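PDB 3FIW: putative tetR-family transcriptional regulator from Streptomyces coelicolor, which probably binds a cis-regulatory DNA region as a transcription factor of the TetR family, perhaps acting as a repressor. Local coordinates for residues 99-102 and 103-107; 132-135 and 136-139. All coordinates share one frame; numbering follows the deposited sequence.

Contact 1: residues 99-102 and 103-107; sequences WFLR and NTRSF
The side chain of N103 lies alongside that of W99, one helical turn earlier, and both point the same way. Its CB sits over one face of the indole, 3.9 Å from the centroid of the six-membered ring, a CH-pi contact. The amide beyond is turned only 20° from the ring plane, and OD1 comes within 3.7 Å of W99 CZ2. Both side chains have CG anti to the backbone N (chi1 173° for W99, -171° for N103), which swings ring and amide out together on one side of the helix. A flat, compact asparagine suits this place: it covers the ring while its OD1 accepts a hydrogen bond from K136.

On another side, L101 and R105 pair in the same i to i+4 spacing. L101 CB lies over a face of the guanidinium, 3.5 Å from R105 NH1. R105 CG stands beside the backbone N, anti to the carbonyl carbon, which turns the chain toward the preceding turn; the extended run from CG to NE then carries the guanidinium to L101. Its charge is met by a salt bridge to E194 of the second subunit.

Beneath these pairs runs the backbone ladder: N103 N binds W99 O at 2.7 Å and R105 N binds L101 O at 2.9 Å. F100 O takes two donors, T104 N at 3.2 Å and T104 OG1 at 3.3 Å, arriving from opposite faces of its carbonyl plane. Threonine thus satisfies its hydroxyl within the helix and can be buried.

Helix 96-112 therefore shows different faces to its surroundings. W99 packs on helix 130-142, with an edge-to-face contact to F139; F100 and T104 lie between helix 147-170 and the second subunit, where L101 also packs on L197 and R105 on F193.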
loop_
_atom_site.group_PDB
_atom_site.type_symbol
_atom_site.label_atom_id
_atom_site.label_comp_id
_atom_site.label_asym_id
_atom_site.label_seq_id
_atom_site.Cartn_x
_atom_site.Cartn_y
_atom_site.Cartn_z
ATOM N N TRP A 99 19.580 -12.024 4.074
ATOM C CA TRP A 99 18.527 -12.686 3.339
ATOM C C TRP A 99 17.197 -11.963 3.553
ATOM O O TRP A 99 16.463 -11.687 2.596
ATOM C CB TRP A 99 18.349 -14.134 3.749
ATOM C CG TRP A 99 17.102 -14.733 3.070
ATOM C CD1 TRP A 99 17.041 -15.323 1.830
ATOM C CD2 TRP A 99 15.743 -14.724 3.572
ATOM N NE1 TRP A 99 15.741 -15.690 1.542
ATOM C CE2 TRP A 99 14.935 -15.363 2.600
ATOM C CE3 TRP A 99 15.149 -14.280 4.756
ATOM C CZ2 TRP A 99 13.566 -15.541 2.771
ATOM C CZ3 TRP A 99 13.788 -14.454 4.929
ATOM C CH2 TRP A 99 13.006 -15.077 3.946
ATOM N N PHE A 100 16.872 -11.648 4.798
ATOM C CA PHE A 100 15.613 -10.896 5.043
ATOM C C PHE A 100 15.488 -9.632 4.176
ATOM O O PHE A 100 14.482 -9.397 3.509
ATOM C CB PHE A 100 15.432 -10.577 6.542
ATOM C CG PHE A 100 14.084 -10.019 6.873
ATOM C CD1 PHE A 100 13.066 -10.848 7.279
ATOM C CD2 PHE A 100 13.826 -8.661 6.745
ATOM C CE1 PHE A 100 11.829 -10.342 7.560
ATOM C CE2 PHE A 100 12.594 -8.156 7.024
ATOM C CZ PHE A 100 11.597 -8.989 7.437
ATOM N N LEU A 101 16.516 -8.806 4.209
ATOM C CA LEU A 101 16.545 -7.635 3.344
ATOM C C LEU A 101 16.386 -8.024 1.893
ATOM O O LEU A 101 15.599 -7.414 1.180
ATOM C CB LEU A 101 17.863 -6.875 3.548
ATOM C CG LEU A 101 18.068 -6.344 4.995
ATOM C CD1 LEU A 101 19.446 -5.736 5.102
ATOM C CD2 LEU A 101 17.026 -5.328 5.387
ATOM N N ARG A 102 17.190 -9.001 1.462
ATOM C CA ARG A 102 17.168 -9.511 0.088
ATOM C C ARG A 102 15.749 -9.979 -0.366
ATOM O O ARG A 102 15.272 -9.606 -1.468
ATOM C CB ARG A 102 18.232 -10.601 -0.067
ATOM C CG ARG A 102 18.634 -10.923 -1.512
ATOM C CD ARG A 102 19.640 -12.100 -1.643
ATOM N NE ARG A 102 20.590 -11.998 -0.556
ATOM C CZ ARG A 102 20.876 -12.994 0.279
ATOM N NH1 ARG A 102 20.294 -14.185 0.101
ATOM N NH2 ARG A 102 21.745 -12.798 1.281
ATOM N N ASN A 103 15.064 -10.740 0.495
ATOM C CA ASN A 103 13.665 -11.169 0.228
ATOM C C ASN A 103 12.638 -10.029 -0.019
ATOM O O ASN A 103 11.798 -10.066 -0.953
ATOM C CB ASN A 103 13.192 -12.022 1.387
ATOM C CG ASN A 103 11.891 -12.668 1.094
ATOM O OD1 ASN A 103 11.812 -13.549 0.242
ATOM N ND2 ASN A 103 10.849 -12.219 1.756
ATOM N N THR A 104 12.723 -8.989 0.816
ATOM C CA THR A 104 11.827 -7.837 0.694
ATOM C C THR A 104 12.201 -7.012 -0.546
ATOM O O THR A 104 11.292 -6.525 -1.265
ATOM C CB THR A 104 11.911 -6.909 1.938
ATOM O OG1 THR A 104 11.738 -7.670 3.097
ATOM C CG2 THR A 104 10.788 -5.830 1.928
ATOM N N ARG A 105 13.515 -6.837 -0.771
ATOM C CA ARG A 105 14.011 -6.233 -2.030
ATOM C C ARG A 105 13.517 -7.001 -3.253
ATOM O O ARG A 105 13.127 -6.411 -4.257
ATOM C CB ARG A 105 15.525 -6.089 -2.068
ATOM C CG ARG A 105 16.127 -5.077 -1.066
ATOM C CD ARG A 105 17.664 -5.241 -0.980
ATOM N NE ARG A 105 18.177 -4.296 -0.017
ATOM C CZ ARG A 105 19.179 -4.504 0.850
ATOM N NH1 ARG A 105 19.810 -5.668 0.897
ATOM N NH2 ARG A 105 19.539 -3.513 1.698
ATOM N N SER A 106 13.482 -8.313 -3.168
ATOM C CA SER A 106 12.920 -9.092 -4.273
ATOM C C SER A 106 11.437 -8.775 -4.524
ATOM O O SER A 106 11.005 -8.619 -5.681
ATOM C CB SER A 106 13.108 -10.604 -4.075
ATOM O OG SER A 106 12.577 -11.297 -5.214
ATOM N N PHE A 107 10.662 -8.757 -3.443
ATOM C CA PHE A 107 9.234 -8.507 -3.516
ATOM C C PHE A 107 8.944 -7.144 -4.163
ATOM O O PHE A 107 8.070 -7.052 -5.043
ATOM C CB PHE A 107 8.634 -8.556 -2.119
ATOM C CG PHE A 107 7.125 -8.476 -2.101
ATOM C CD1 PHE A 107 6.345 -9.347 -2.868
ATOM C CD2 PHE A 107 6.477 -7.525 -1.295
ATOM C CE1 PHE A 107 4.939 -9.264 -2.789
ATOM C CE2 PHE A 107 5.120 -7.436 -1.226
ATOM C CZ PHE A 107 4.342 -8.305 -1.969
#

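Contact 2: residues 132-135 and 136-139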
loop_
_atom_site.group_PDB
_atom_site.type_symbol
_atom_site.label_atom_id
_atom_site.label_comp_id
_atom_site.label_asym_id
_atom_site.label_seq_id
_atom_site.Cartn_x
_atom_site.Cartn_y
_atom_site.Cartn_z
ATOM N N ARG A 132 6.822 -22.526 0.036
ATOM C CA ARG A 132 7.853 -21.483 0.068
ATOM C C ARG A 132 7.766 -20.615 1.322
ATOM O O ARG A 132 8.790 -20.262 1.904
ATOM C CB ARG A 132 7.765 -20.580 -1.170
ATOM C CG ARG A 132 8.240 -21.234 -2.453
ATOM C CD ARG A 132 8.334 -20.218 -3.596
ATOM N NE ARG A 132 9.445 -19.306 -3.377
ATOM C CZ ARG A 132 10.672 -19.501 -3.834
ATOM N NH1 ARG A 132 10.948 -20.578 -4.573
ATOM N NH2 ARG A 132 11.628 -18.613 -3.555
ATOM N N VAL A 133 6.547 -20.242 1.719
ATOM C CA VAL A 133 6.356 -19.399 2.906
ATOM C C VAL A 133 6.862 -20.150 4.145
ATOM O O VAL A 133 7.460 -19.554 5.033
ATOM C CB VAL A 133 4.876 -18.965 3.065
ATOM C CG1 VAL A 133 4.643 -18.251 4.404
ATOM C CG2 VAL A 133 4.431 -18.077 1.881
ATOM N N ARG A 134 6.643 -21.463 4.174
ATOM C CA ARG A 134 7.011 -22.293 5.319
ATOM C C ARG A 134 8.506 -22.519 5.381
ATOM O O ARG A 134 9.069 -22.601 6.466
ATOM C CB ARG A 134 6.281 -23.645 5.260
ATOM C CG ARG A 134 6.513 -24.601 6.456
ATOM C CD ARG A 134 5.738 -24.151 7.705
ATOM N NE ARG A 134 6.550 -23.466 8.728
ATOM C CZ ARG A 134 6.338 -22.223 9.188
ATOM N NH1 ARG A 134 5.330 -21.469 8.727
ATOM N NH2 ARG A 134 7.138 -21.730 10.137
ATOM N N ARG A 135 9.146 -22.631 4.219
ATOM C CA ARG A 135 10.599 -22.864 4.156
ATOM C C ARG A 135 11.384 -21.603 4.601
ATOM O O ARG A 135 12.361 -21.693 5.365
ATOM C CB ARG A 135 11.038 -23.337 2.758
ATOM C CG ARG A 135 10.474 -24.706 2.336
ATOM C CD ARG A 135 11.416 -25.469 1.412
ATOM N NE ARG A 135 10.718 -26.592 0.781
ATOM C CZ ARG A 135 10.908 -27.887 1.062
ATOM N NH1 ARG A 135 11.813 -28.288 1.961
ATOM N NH2 ARG A 135 10.194 -28.801 0.411
ATOM N N LYS A 136 10.921 -20.451 4.120
ATOM C CA LYS A 136 11.433 -19.141 4.523
ATOM C C LYS A 136 11.265 -18.944 6.021
ATOM O O LYS A 136 12.202 -18.562 6.708
ATOM C CB LYS A 136 10.723 -18.035 3.744
ATOM C CG LYS A 136 11.138 -17.928 2.319
ATOM C CD LYS A 136 10.347 -16.827 1.605
ATOM C CE LYS A 136 10.667 -16.824 0.122
ATOM N NZ LYS A 136 9.862 -15.780 -0.526
HETATM N N MSE A 137 10.074 -19.240 6.537
HETATM C CA MSE A 137 9.843 -19.129 7.965
HETATM C C MSE A 137 10.722 -20.066 8.782
HETATM O O MSE A 137 11.272 -19.628 9.790
HETATM C CB MSE A 137 8.388 -19.372 8.303
HETATM C CG MSE A 137 7.987 -18.698 9.599
HETATM SE SE MSE A 137 7.977 -16.750 9.335
HETATM C CE MSE A 137 6.577 -16.474 7.961
ATOM N N ASP A 138 10.850 -21.338 8.354
ATOM C CA ASP A 138 11.725 -22.325 9.009
ATOM C C ASP A 138 13.163 -21.864 9.082
ATOM O O ASP A 138 13.815 -22.003 10.120
ATOM C CB ASP A 138 11.679 -23.676 8.283
ATOM C CG ASP A 138 10.400 -24.462 8.575
ATOM O OD1 ASP A 138 10.095 -25.411 7.789
ATOM O OD2 ASP A 138 9.715 -24.120 9.589
ATOM N N PHE A 139 13.658 -21.314 7.978
ATOM C CA PHE A 139 14.987 -20.714 7.948
ATOM C C PHE A 139 15.192 -19.626 9.008
ATOM O O PHE A 139 16.246 -19.581 9.637
ATOM C CB PHE A 139 15.269 -20.148 6.562
ATOM C CG PHE A 139 16.480 -19.282 6.513
ATOM C CD1 PHE A 139 17.767 -19.854 6.526
ATOM C CD2 PHE A 139 16.348 -17.901 6.524
ATOM C CE1 PHE A 139 18.927 -19.041 6.499
ATOM C CE2 PHE A 139 17.467 -17.071 6.475
ATOM C CZ PHE A 139 18.780 -17.649 6.458
HETATM O O HOH W 1 8.001 -16.916 -2.997
HETATM O O HOH W 2 11.158 -15.625 -3.024
#
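K136 lies along R132, one turn earlier on helix 130-142, while R134 meets M137 and D138 on another side. K136 runs back past the preceding turn, CG 3.3 Å from R132 O, and beyond CG its chain is fully extended. Its NZ stands 4.5 Å from R132 NH2, two like charges with water between: one water accepts from R132 NE and K136 NZ, another from R132 NH2 and K136 NZ. NZ also bonds N103 of helix 96-112, and R132 NH2 bonds the carbonyl of E87.

R134 bends at chi2 and chi3 (75° and -102°), folding its guanidinium forward over M137. One face of the group lies against M137 CB, which is 3.2 Å from R134 NH2. At its edge, near the guanidinium plane, D138 OD2 receives a weak hydrogen bond from R134 NE at 3.3 Å, part of a salt bridge; the two planes stand 71° apart. E147 holds NH2 in a second salt bridge. An alanine here would remove the guanidinium, so that D138 and E147 would probably lose a shared counter-charge and M137 CB the flat group that covers it.

M137, a selenomethionine, is flexible and apolar enough to be buried against helix 147-170. The chemistry thus implies two ways of accommodating cations: waters and neutral oxygens around K136 and R132, carboxylates around R134.

Both are contacts between residues three or four apart on a single helix, yet their settings differ. The centre of contact 1 lies about 12 Å from the centre of the chain, that of contact 2 about 16 Å; contact 1 has more buried residues, and contact 2 touches no other chain of the assembly. Within 99-107, ring, methylene and hydroxyl contacts dominate, its arginines sending their charges outward to E94 and to E194 of the second subunit; within 132-139, charged groups and water do. The two helices meet directly: K136 CG packs 3.4 Å from W99 CZ2. Both contacts meet helix 147-170, one through apolar and hydroxyl groups, the other through a charged group and M137.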